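Local structure of cell division control protein 73 (Saccharomyces cerevisiae, 3V46) at residues V89-T94 against E110-C115; E83-V88 against Y103-P108; K116-H121 against N135-E140; L27-I32 against I72-R77. The protein serves as a subunit of the PAF1 complex in transcription initiation, elongation and transcription-coupled histone modification, its Ras-like C-terminal domain promoting association of the complex with chromatin. One frame throughout, in Å; residues are numbered along the deposited sequence.

Interaction 1. Residues V89-T94 against E110-C115; sequences VAIFTT and ELFQRC
Ile91 CB lies at the edge of the Phe112 ring, near its plane and 4.3 Å from Phe112 CE1; the methyl Thr93 CG2, just past the strand, approaches the ring obliquely, 3.5 Å from Phe112 CZ. One face of the ring carries a branch of its own neighbour, Leu111 CD2, placed toward the rim, and Cys115 O sits in the ring plane at another edge. Phe100, from the preceding loop, adds an edge-to-face partner. Beside the ring, Ile91 and Leu111 reach tip to tip. With CG1 anti to the carbonyl carbon (chi1 -61°) and the chain extended beyond it, Ile91 delivers CD1 into the fork of the leucine, 3.6 Å from Leu111 CD1 and 3.8 Å from Leu111 CD2. The same methyl also rests 3.9 Å from Cys115 CB. This is the helix-on-sheet packing of a beta-alpha-beta unit, in which helix 108-114 connects strand 88-92 to strand 116-122 within the Ras-like fold, and the contact between them is wholly apolar and buried. Thr93 divides its two branches accordingly: CG2 serves the aromatic ring, whereas OG1 is hydrogen-bonded to Tyr118 O on the adjacent strand. In the last turn of the segment, Leu111 O accepts from both Cys115 N, at 2.8 Å, and Arg114 N, at 3.2 Å, and the chain leaves for strand 116-122 with Cys115 CB still turned toward Ile91.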
# COMPACT_ATOMS: atom_id res chain seq x y z
N VAL A 89 -3.12 7.80 2.32
CA VAL A 89 -3.95 7.64 1.12
C VAL A 89 -4.14 6.17 0.72
O VAL A 89 -5.04 5.85 -0.04
CB VAL A 89 -3.39 8.42 -0.09
CG1 VAL A 89 -3.37 9.91 0.20
CG2 VAL A 89 -2.00 7.94 -0.46
N ALA A 90 -3.29 5.29 1.24
CA ALA A 90 -3.43 3.86 0.97
C ALA A 90 -2.83 3.07 2.10
O ALA A 90 -1.83 3.47 2.70
CB ALA A 90 -2.77 3.49 -0.35
N ILE A 91 -3.45 1.92 2.37
CA ILE A 91 -3.02 1.00 3.40
C ILE A 91 -2.97 -0.40 2.81
O ILE A 91 -3.99 -0.91 2.32
CB ILE A 91 -3.97 1.04 4.61
CG1 ILE A 91 -3.99 2.46 5.22
CG2 ILE A 91 -3.56 0.02 5.67
CD1 ILE A 91 -5.00 2.66 6.30
N PHE A 92 -1.79 -1.01 2.83
CA PHE A 92 -1.65 -2.41 2.49
C PHE A 92 -1.88 -3.21 3.75
O PHE A 92 -1.31 -2.91 4.79
CB PHE A 92 -0.25 -2.71 1.94
CG PHE A 92 0.01 -2.18 0.56
CD1 PHE A 92 -0.44 -0.93 0.17
CD2 PHE A 92 0.73 -2.92 -0.34
CE1 PHE A 92 -0.18 -0.45 -1.11
CE2 PHE A 92 0.99 -2.44 -1.62
CZ PHE A 92 0.55 -1.20 -1.99
N THR A 93 -2.70 -4.25 3.65
CA THR A 93 -3.08 -5.03 4.82
C THR A 93 -2.42 -6.40 4.86
O THR A 93 -2.21 -7.05 3.84
CB THR A 93 -4.60 -5.24 4.89
OG1 THR A 93 -5.04 -5.93 3.72
CG2 THR A 93 -5.32 -3.92 4.99
N THR A 94 -2.11 -6.83 6.08
CA THR A 94 -1.45 -8.10 6.33
C THR A 94 -2.48 -9.19 6.46
O THR A 94 -2.17 -10.36 6.28
CB THR A 94 -0.67 -8.06 7.66
OG1 THR A 94 -1.59 -7.81 8.73
CG2 THR A 94 0.39 -6.98 7.63
N GLU A 110 -14.52 1.77 9.69
CA GLU A 110 -14.30 3.21 9.56
C GLU A 110 -13.06 3.50 8.74
O GLU A 110 -13.07 4.36 7.86
CB GLU A 110 -14.19 3.90 10.92
CG GLU A 110 -13.96 5.42 10.78
CD GLU A 110 -14.01 6.16 12.11
OE1 GLU A 110 -13.74 5.54 13.15
OE2 GLU A 110 -14.32 7.38 12.11
N LEU A 111 -11.98 2.78 9.02
CA LEU A 111 -10.71 3.02 8.36
C LEU A 111 -10.83 2.91 6.84
O LEU A 111 -10.36 3.78 6.11
CB LEU A 111 -9.66 2.02 8.87
CG LEU A 111 -8.27 2.12 8.25
CD1 LEU A 111 -7.63 3.46 8.56
CD2 LEU A 111 -7.39 0.98 8.75
N PHE A 112 -11.46 1.84 6.35
CA PHE A 112 -11.50 1.60 4.91
C PHE A 112 -12.63 2.33 4.20
O PHE A 112 -12.75 2.28 2.98
CB PHE A 112 -11.50 0.10 4.62
CG PHE A 112 -10.24 -0.58 5.06
CD1 PHE A 112 -9.00 -0.07 4.70
CD2 PHE A 112 -10.27 -1.69 5.88
CE1 PHE A 112 -7.84 -0.66 5.13
CE2 PHE A 112 -9.12 -2.29 6.31
CZ PHE A 112 -7.90 -1.78 5.93
N GLN A 113 -13.44 3.04 4.98
CA GLN A 113 -14.41 3.96 4.41
C GLN A 113 -13.72 5.26 4.00
O GLN A 113 -14.19 5.96 3.12
CB GLN A 113 -15.52 4.25 5.42
CG GLN A 113 -16.65 3.25 5.38
CD GLN A 113 -17.83 3.67 6.24
OE1 GLN A 113 -17.88 3.38 7.44
NE2 GLN A 113 -18.79 4.36 5.63
N ARG A 114 -12.60 5.57 4.64
CA ARG A 114 -11.95 6.85 4.38
C ARG A 114 -10.51 6.75 3.88
O ARG A 114 -9.96 7.75 3.42
CB ARG A 114 -12.03 7.74 5.61
CG ARG A 114 -11.33 7.20 6.83
CD ARG A 114 -11.61 8.11 8.02
NE ARG A 114 -11.13 9.46 7.77
CZ ARG A 114 -11.69 10.57 8.24
NH1 ARG A 114 -12.77 10.52 9.01
NH2 ARG A 114 -11.15 11.74 7.94
N CYS A 115 -9.91 5.56 3.96
CA CYS A 115 -8.58 5.30 3.41
C CYS A 115 -8.69 4.08 2.50
O CYS A 115 -9.33 3.09 2.85
CB CYS A 115 -7.51 5.00 4.48
SG CYS A 115 -7.19 6.28 5.75

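Interaction 2. Residues E83-V88 against Y103-P108; sequences EYWDRV and YQWNSP
Trp85 presents one indole face to the backbone and side-chain root of the opposing loop, and three consecutive residues, Tyr103 to Trp105, meet it in three different ways. Gln104 CB makes a CH-pi contact, 3.6 Å from the centroid of the Trp85 five-membered ring and 18° off its normal, and Gln104 N lies above the same face. Tyr103 crosses the indole at about a right angle in side-chain direction, but the rings themselves are inclined at 44°, with Trp85 CH2 3.5 Å from Tyr103 CD1 and Trp85 CZ3 over the tyrosine face. Trp105 instead offers an edge: Trp85 O lies in its plane, 3.6 Å from Trp105 CZ3, and Trp85 CB is 3.9 Å from Trp105 CH2. Gln104 also links the two tryptophans, because CG anti to its backbone N (chi1 -177°) sets that carbon over the Trp105 ring, 3.8 Å above the plane, while CB faces Trp85. Beyond the two segments, Phe79 stacks on Trp85, and Tyr103 OH is hydrogen-bonded to Gln99 NE2. With an alanine at Trp85, Gln104 CB and the Tyr103 ring would probably lose the surface they lie against, and Phe79 its stacking partner. No hydrogen bond joins the segments; this is a loop-to-loop aromatic cluster of the Ras-like domain, packing the approach to strand 88-92 against the connection that leads, through the N-cap position at Ser107, into helix 108-114.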
# COMPACT_ATOMS: atom_id res chain seq x y z
N GLU A 83 -2.63 15.10 12.45
CA GLU A 83 -2.82 15.53 11.06
C GLU A 83 -2.03 14.68 10.06
O GLU A 83 -2.37 14.65 8.87
CB GLU A 83 -2.53 17.03 10.88
CG GLU A 83 -1.23 17.54 11.49
CD GLU A 83 -1.09 19.05 11.33
OE1 GLU A 83 -1.99 19.68 10.73
OE2 GLU A 83 -0.07 19.62 11.80
N TYR A 84 -1.00 13.97 10.52
CA TYR A 84 -0.30 13.02 9.67
C TYR A 84 -1.28 11.98 9.16
O TYR A 84 -1.17 11.49 8.04
CB TYR A 84 0.83 12.31 10.43
CG TYR A 84 2.14 13.05 10.48
CD1 TYR A 84 3.07 12.92 9.46
CD2 TYR A 84 2.47 13.85 11.56
CE1 TYR A 84 4.28 13.58 9.51
CE2 TYR A 84 3.68 14.52 11.62
CZ TYR A 84 4.58 14.38 10.59
OH TYR A 84 5.79 15.05 10.63
N TRP A 85 -2.26 11.62 9.99
CA TRP A 85 -3.22 10.60 9.60
C TRP A 85 -4.08 11.02 8.42
O TRP A 85 -4.52 10.17 7.65
CB TRP A 85 -4.09 10.19 10.79
CG TRP A 85 -3.34 9.30 11.69
CD1 TRP A 85 -2.76 9.61 12.89
CD2 TRP A 85 -3.02 7.93 11.43
NE1 TRP A 85 -2.12 8.51 13.40
CE2 TRP A 85 -2.26 7.46 12.52
CE3 TRP A 85 -3.31 7.05 10.39
CZ2 TRP A 85 -1.78 6.16 12.60
CZ3 TRP A 85 -2.83 5.76 10.46
CH2 TRP A 85 -2.09 5.32 11.56
N ASP A 86 -4.31 12.32 8.26
CA ASP A 86 -5.10 12.81 7.14
C ASP A 86 -4.37 12.62 5.82
O ASP A 86 -4.99 12.71 4.75
CB ASP A 86 -5.43 14.29 7.30
CG ASP A 86 -6.32 14.57 8.49
OD1 ASP A 86 -7.16 13.71 8.81
OD2 ASP A 86 -6.18 15.66 9.10
N ARG A 87 -3.06 12.38 5.90
CA ARG A 87 -2.20 12.24 4.73
C ARG A 87 -2.13 10.81 4.22
O ARG A 87 -1.57 10.55 3.17
CB ARG A 87 -0.78 12.72 5.05
CG ARG A 87 -0.67 14.23 5.29
CD ARG A 87 0.66 14.60 5.93
NE ARG A 87 1.80 14.21 5.11
CZ ARG A 87 3.07 14.29 5.51
NH1 ARG A 87 3.36 14.78 6.71
NH2 ARG A 87 4.05 13.90 4.71
N VAL A 88 -2.68 9.86 4.98
CA VAL A 88 -2.62 8.46 4.60
C VAL A 88 -3.62 8.21 3.48
O VAL A 88 -4.83 8.42 3.66
CB VAL A 88 -2.89 7.54 5.80
CG1 VAL A 88 -3.00 6.08 5.38
CG2 VAL A 88 -1.79 7.69 6.84
N TYR A 103 -3.90 2.88 15.01
CA TYR A 103 -4.22 3.82 13.95
C TYR A 103 -5.24 4.84 14.48
O TYR A 103 -5.98 4.56 15.42
CB TYR A 103 -4.80 3.09 12.74
CG TYR A 103 -3.82 2.29 11.87
CD1 TYR A 103 -2.55 1.95 12.31
CD2 TYR A 103 -4.19 1.90 10.59
CE1 TYR A 103 -1.68 1.22 11.49
CE2 TYR A 103 -3.34 1.18 9.78
CZ TYR A 103 -2.09 0.84 10.22
OH TYR A 103 -1.25 0.13 9.37
N GLN A 104 -5.32 6.01 13.85
CA GLN A 104 -6.28 7.03 14.25
C GLN A 104 -7.68 6.45 14.21
O GLN A 104 -8.49 6.68 15.12
CB GLN A 104 -6.21 8.24 13.32
CG GLN A 104 -7.12 9.36 13.72
CD GLN A 104 -6.77 9.93 15.08
OE1 GLN A 104 -5.60 10.01 15.44
NE2 GLN A 104 -7.79 10.31 15.84
N TRP A 105 -7.97 5.72 13.14
CA TRP A 105 -9.24 5.03 12.98
C TRP A 105 -8.94 3.54 13.06
O TRP A 105 -8.35 2.96 12.14
CB TRP A 105 -9.90 5.40 11.64
CG TRP A 105 -9.95 6.88 11.45
CD1 TRP A 105 -10.84 7.75 12.02
CD2 TRP A 105 -9.06 7.67 10.67
NE1 TRP A 105 -10.55 9.04 11.64
CE2 TRP A 105 -9.46 9.02 10.80
CE3 TRP A 105 -7.96 7.38 9.85
CZ2 TRP A 105 -8.81 10.07 10.16
CZ3 TRP A 105 -7.31 8.42 9.21
CH2 TRP A 105 -7.74 9.75 9.37
N ASN A 106 -9.27 2.92 14.20
CA ASN A 106 -8.73 1.59 14.48
C ASN A 106 -9.65 0.41 14.17
O ASN A 106 -9.29 -0.74 14.41
CB ASN A 106 -8.22 1.51 15.92
CG ASN A 106 -9.33 1.69 16.95
OD1 ASN A 106 -10.52 1.70 16.61
ND2 ASN A 106 -8.95 1.82 18.21
N SER A 107 -10.83 0.69 13.64
CA SER A 107 -11.70 -0.38 13.18
C SER A 107 -11.71 -0.39 11.66
O SER A 107 -11.75 0.68 11.03
CB SER A 107 -13.13 -0.22 13.72
OG SER A 107 -13.82 0.82 13.04
N PRO A 108 -11.66 -1.58 11.05
CA PRO A 108 -11.57 -1.66 9.59
C PRO A 108 -12.73 -0.96 8.89
O PRO A 108 -12.53 -0.34 7.85
CB PRO A 108 -11.61 -3.17 9.31
CG PRO A 108 -11.19 -3.82 10.58
CD PRO A 108 -11.59 -2.91 11.70

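Interaction 3. Residues K116-H121 against N135-E140; sequences KGYYFH and NVEKVE
Gly117 O receives Glu137 N at 2.9 Å, and from there a ladder of parallel-strand bonds continues: Tyr119 N to Glu137 O (2.8 Å), Val139 N to Tyr119 O (2.9 Å) and His121 N to Val139 O (3.0 Å). Glu137 N stands 39° out of the Gly117 carbonyl plane, whereas His121 N approaches nearly head-on to Val139 O. Side chains reinforce the pairing on both faces of the sheet. On the face with Tyr118 and Phe120, Val139 CB sits over the Phe120 ring in a CH-pi contact, 3.9 Å from its centroid. Lys116 bends at chi2 (84°), and its NZ reaches Glu137 OE2 at 3.0 Å in a salt bridge. On the other face His121 holds its ring between the backbone N and carbonyl carbon (chi1 66°), bringing CE1 within 3.3 Å of Glu140 CG. An alanine replacing His121 would probably leave Glu140 CG without this cover and Asp125 O without its weak hydrogen-bond partner. Farther out, helix 149-166 positions the first shell: Tyr155 OH is hydrogen-bonded to Glu137 OE1, and Ser159 OG to Tyr118 OH. The two strands frame helix 129-133 in a beta-alpha-beta unit at one border of the six-stranded sheet. Glu137 is thus gripped at both carboxylate oxygens, and Lys116, across the strand pair, is likely to stabilise its negative charge where sheet and helix meet.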
# COMPACT_ATOMS: atom_id res chain seq x y z
N LYS A 116 -8.06 4.15 1.34
CA LYS A 116 -8.06 3.04 0.41
C LYS A 116 -7.21 1.88 0.92
O LYS A 116 -6.04 2.06 1.26
CB LYS A 116 -7.53 3.52 -0.94
CG LYS A 116 -7.35 2.44 -1.95
CD LYS A 116 -8.64 2.17 -2.65
CE LYS A 116 -8.45 1.14 -3.75
NZ LYS A 116 -9.75 0.80 -4.35
N GLY A 117 -7.81 0.70 1.00
CA GLY A 117 -7.11 -0.49 1.42
C GLY A 117 -6.85 -1.47 0.29
O GLY A 117 -7.64 -1.59 -0.65
N TYR A 118 -5.73 -2.19 0.40
CA TYR A 118 -5.34 -3.23 -0.54
C TYR A 118 -4.94 -4.47 0.23
O TYR A 118 -4.39 -4.38 1.34
CB TYR A 118 -4.13 -2.79 -1.38
CG TYR A 118 -4.41 -1.62 -2.29
CD1 TYR A 118 -4.21 -0.32 -1.86
CD2 TYR A 118 -4.88 -1.82 -3.58
CE1 TYR A 118 -4.45 0.74 -2.68
CE2 TYR A 118 -5.13 -0.75 -4.42
CZ TYR A 118 -4.90 0.53 -3.95
OH TYR A 118 -5.15 1.61 -4.76
N TYR A 119 -5.23 -5.63 -0.35
CA TYR A 119 -4.77 -6.90 0.17
C TYR A 119 -4.16 -7.69 -0.99
O TYR A 119 -4.87 -8.14 -1.88
CB TYR A 119 -5.91 -7.70 0.81
CG TYR A 119 -5.47 -9.05 1.33
CD1 TYR A 119 -4.78 -9.16 2.53
CD2 TYR A 119 -5.75 -10.21 0.63
CE1 TYR A 119 -4.37 -10.37 3.01
CE2 TYR A 119 -5.35 -11.44 1.11
CZ TYR A 119 -4.65 -11.52 2.30
OH TYR A 119 -4.26 -12.74 2.79
N PHE A 120 -2.85 -7.84 -0.98
CA PHE A 120 -2.14 -8.57 -2.02
C PHE A 120 -1.89 -10.00 -1.57
O PHE A 120 -1.53 -10.25 -0.41
CB PHE A 120 -0.79 -7.90 -2.33
CG PHE A 120 -0.89 -6.68 -3.20
CD1 PHE A 120 -1.23 -5.45 -2.65
CD2 PHE A 120 -0.62 -6.75 -4.56
CE1 PHE A 120 -1.30 -4.32 -3.45
CE2 PHE A 120 -0.68 -5.63 -5.35
CZ PHE A 120 -1.03 -4.42 -4.80
N HIS A 121 -2.08 -10.94 -2.48
CA HIS A 121 -1.82 -12.34 -2.18
C HIS A 121 -1.53 -13.12 -3.45
O HIS A 121 -1.74 -12.62 -4.56
CB HIS A 121 -3.02 -12.96 -1.46
CG HIS A 121 -4.25 -13.04 -2.32
ND1 HIS A 121 -4.68 -14.22 -2.88
CD2 HIS A 121 -5.12 -12.09 -2.71
CE1 HIS A 121 -5.77 -13.99 -3.59
NE2 HIS A 121 -6.06 -12.70 -3.51
N ASN A 135 -13.66 -3.74 3.19
CA ASN A 135 -13.70 -2.90 2.01
C ASN A 135 -12.29 -2.59 1.53
O ASN A 135 -11.86 -1.43 1.55
CB ASN A 135 -14.42 -1.60 2.35
CG ASN A 135 -14.61 -0.69 1.14
OD1 ASN A 135 -14.87 -1.16 0.03
ND2 ASN A 135 -14.48 0.61 1.35
N VAL A 136 -11.58 -3.64 1.14
CA VAL A 136 -10.25 -3.51 0.56
C VAL A 136 -10.21 -4.20 -0.80
O VAL A 136 -10.97 -5.14 -1.08
CB VAL A 136 -9.14 -4.11 1.49
CG1 VAL A 136 -9.17 -3.43 2.86
CG2 VAL A 136 -9.25 -5.62 1.60
N GLU A 137 -9.33 -3.72 -1.67
CA GLU A 137 -9.18 -4.30 -2.98
C GLU A 137 -8.22 -5.47 -2.88
O GLU A 137 -7.11 -5.31 -2.39
CB GLU A 137 -8.66 -3.24 -3.94
CG GLU A 137 -8.46 -3.72 -5.34
CD GLU A 137 -8.32 -2.59 -6.33
OE1 GLU A 137 -7.71 -2.81 -7.38
OE2 GLU A 137 -8.81 -1.47 -6.06
N LYS A 138 -8.66 -6.65 -3.29
CA LYS A 138 -7.83 -7.84 -3.28
C LYS A 138 -7.13 -7.97 -4.63
O LYS A 138 -7.79 -8.00 -5.68
CB LYS A 138 -8.67 -9.09 -3.02
CG LYS A 138 -9.31 -9.17 -1.63
CD LYS A 138 -10.60 -8.38 -1.52
CE LYS A 138 -11.14 -8.42 -0.10
NZ LYS A 138 -12.31 -7.54 0.12
N VAL A 139 -5.81 -8.09 -4.60
CA VAL A 139 -5.01 -8.12 -5.82
C VAL A 139 -4.13 -9.37 -5.82
O VAL A 139 -3.40 -9.63 -4.87
CB VAL A 139 -4.12 -6.86 -5.91
CG1 VAL A 139 -3.32 -6.86 -7.20
CG2 VAL A 139 -4.98 -5.61 -5.81
N GLU A 140 -4.22 -10.15 -6.90
CA GLU A 140 -3.48 -11.40 -7.02
C GLU A 140 -2.21 -11.25 -7.84
O GLU A 140 -2.18 -10.54 -8.84
CB GLU A 140 -4.36 -12.49 -7.65
CG GLU A 140 -5.41 -13.04 -6.70
CD GLU A 140 -6.25 -14.17 -7.30
OE1 GLU A 140 -7.30 -14.49 -6.71
OE2 GLU A 140 -5.87 -14.72 -8.34
O HOH W 1 -10.68 0.72 0.67

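Interaction 4. Residues L27-I32 against I72-R77; sequences LTVANI and IVDNTR
Val29 and Asp74 make the closest approach between the two segments, their side chains crossing at about a right angle. Val29 CG1 is 3.9 Å from both Asp74 CB and Asp74 N, and CG2 lies 3.7 Å from Asp74 OD2. Both methyls are engaged because CG1 stands anti to the carbonyl carbon (chi1 -72°), leaving CG2 between that carbon and the backbone N. On the deeper side the side-chain contacts are apolar and more widely spaced: Ile72 CG2 is 4.4 Å from Val29 CG1 and equally far from Ile32 CG2. Other residues fill out this interior, among them Ile17, Ile19 and Val55 against Ile72, and Phe92 against Ile32. Toward solvent lie the partly exposed Asp74 and Asn75 and the exposed Arg77. Asp74 OD1 takes an almost straight bond (173°) from Asn75 ND2, and Asn75 OD1 accepts from Arg77 N in an Asx turn while lying over the Arg77 guanidinium face. Segment 27-32 is shaped by bonds of its own: Thr28 OG1 accepts from Ala30 N in an ST turn, and the buried Asn31 receives Thr28 N on OD1 at 2.8 Å. By topology the loop between strand 16-18 and helix 32-38 stands where a Ras protein carries its P-loop, although this domain does not bind GTP. Polar bonds thus shape each segment separately, whereas the two meet through van der Waals contact alone, with one aspartate oxygen bonded to Asn75 and the other beside a methyl.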
# COMPACT_ATOMS: atom_id res chain seq x y z
N LEU A 27 4.25 -8.30 -0.22
CA LEU A 27 4.81 -6.96 -0.47
C LEU A 27 5.15 -6.28 0.86
O LEU A 27 4.32 -6.25 1.77
CB LEU A 27 3.84 -6.08 -1.26
CG LEU A 27 3.63 -6.42 -2.73
CD1 LEU A 27 2.55 -5.54 -3.34
CD2 LEU A 27 4.93 -6.28 -3.50
N THR A 28 6.37 -5.77 0.96
CA THR A 28 6.83 -5.06 2.15
C THR A 28 7.66 -3.86 1.72
O THR A 28 7.91 -3.68 0.53
CB THR A 28 7.72 -5.94 3.01
OG1 THR A 28 8.99 -6.08 2.36
CG2 THR A 28 7.09 -7.33 3.19
N VAL A 29 8.09 -3.03 2.66
CA VAL A 29 8.95 -1.90 2.28
C VAL A 29 10.24 -2.38 1.60
O VAL A 29 10.87 -1.61 0.87
CB VAL A 29 9.34 -0.95 3.45
CG1 VAL A 29 8.15 -0.12 3.87
CG2 VAL A 29 9.94 -1.73 4.62
N ALA A 30 10.63 -3.63 1.82
CA ALA A 30 11.88 -4.12 1.25
C ALA A 30 11.80 -4.37 -0.25
O ALA A 30 12.82 -4.28 -0.94
CB ALA A 30 12.37 -5.37 1.97
N ASN A 31 10.61 -4.68 -0.77
CA ASN A 31 10.46 -4.99 -2.19
C ASN A 31 9.48 -4.11 -2.94
O ASN A 31 9.25 -4.30 -4.14
CB ASN A 31 10.12 -6.48 -2.41
CG ASN A 31 8.70 -6.83 -1.98
OD1 ASN A 31 8.02 -6.06 -1.32
ND2 ASN A 31 8.26 -8.02 -2.34
N ILE A 32 8.92 -3.11 -2.27
CA ILE A 32 7.88 -2.30 -2.88
C ILE A 32 8.41 -1.39 -3.98
O ILE A 32 7.72 -1.14 -4.94
CB ILE A 32 7.10 -1.50 -1.81
CG1 ILE A 32 5.81 -0.92 -2.42
CG2 ILE A 32 7.96 -0.39 -1.22
CD1 ILE A 32 4.79 -1.96 -2.81
N ILE A 72 6.41 5.96 2.18
CA ILE A 72 5.90 4.60 2.34
C ILE A 72 6.57 4.02 3.57
O ILE A 72 7.79 3.90 3.63
CB ILE A 72 6.21 3.75 1.11
CG1 ILE A 72 5.67 4.45 -0.15
CG2 ILE A 72 5.62 2.34 1.27
CD1 ILE A 72 5.94 3.74 -1.44
N VAL A 73 5.78 3.71 4.59
CA VAL A 73 6.34 3.34 5.88
C VAL A 73 5.73 2.06 6.40
O VAL A 73 4.55 1.79 6.17
CB VAL A 73 6.15 4.45 6.93
CG1 VAL A 73 7.10 5.59 6.65
CG2 VAL A 73 4.71 4.95 6.97
N ASP A 74 6.53 1.30 7.15
CA ASP A 74 6.08 0.03 7.72
C ASP A 74 5.69 0.14 9.19
O ASP A 74 5.49 -0.86 9.86
CB ASP A 74 7.12 -1.09 7.52
CG ASP A 74 8.36 -0.94 8.40
OD1 ASP A 74 8.45 0.01 9.20
OD2 ASP A 74 9.27 -1.80 8.30
N ASN A 75 5.56 1.38 9.66
CA ASN A 75 5.31 1.66 11.06
C ASN A 75 4.65 3.03 11.18
O ASN A 75 4.51 3.75 10.20
CB ASN A 75 6.63 1.67 11.83
CG ASN A 75 7.52 2.82 11.42
OD1 ASN A 75 7.48 3.90 12.01
ND2 ASN A 75 8.29 2.62 10.36
N THR A 76 4.25 3.41 12.38
CA THR A 76 3.56 4.69 12.57
C THR A 76 4.31 5.63 13.51
O THR A 76 3.69 6.51 14.11
CB THR A 76 2.12 4.49 13.09
OG1 THR A 76 2.15 3.77 14.32
CG2 THR A 76 1.28 3.72 12.07
N ARG A 77 5.62 5.45 13.62
CA ARG A 77 6.42 6.31 14.51
C ARG A 77 6.42 7.78 14.06
O ARG A 77 6.58 8.67 14.88
CB ARG A 77 7.85 5.78 14.61
CG ARG A 77 7.96 4.37 15.18
CD ARG A 77 9.41 3.95 15.44
NE ARG A 77 10.21 3.94 14.21
CZ ARG A 77 10.29 2.90 13.38
NH1 ARG A 77 11.04 2.98 12.29
NH2 ARG A 77 9.63 1.78 13.65

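From the N terminus, interaction 4 comes first: it closes a 39-residue excursion through helix 32-38 and strand 54-59, bringing the loop after strand 16-18 to the end of strand 68-73. Interactions 2 and 1 then cross, since their segments alternate along the chain; they share the connection from strand 88-92 to helix 108-114 and touch where Trp105 meets Glu110 and Arg114. Interaction 3 closes last, in series, joining border strand 136-141 to strand 116-122. Strand 116-122 is itself hydrogen-bonded to strand 88-92 of interaction 1. Leu27, packed on Phe92 and Phe120, brings interaction 4 against interactions 1 and 3, while Thr76 touches Trp85 and Tyr103 of interaction 2.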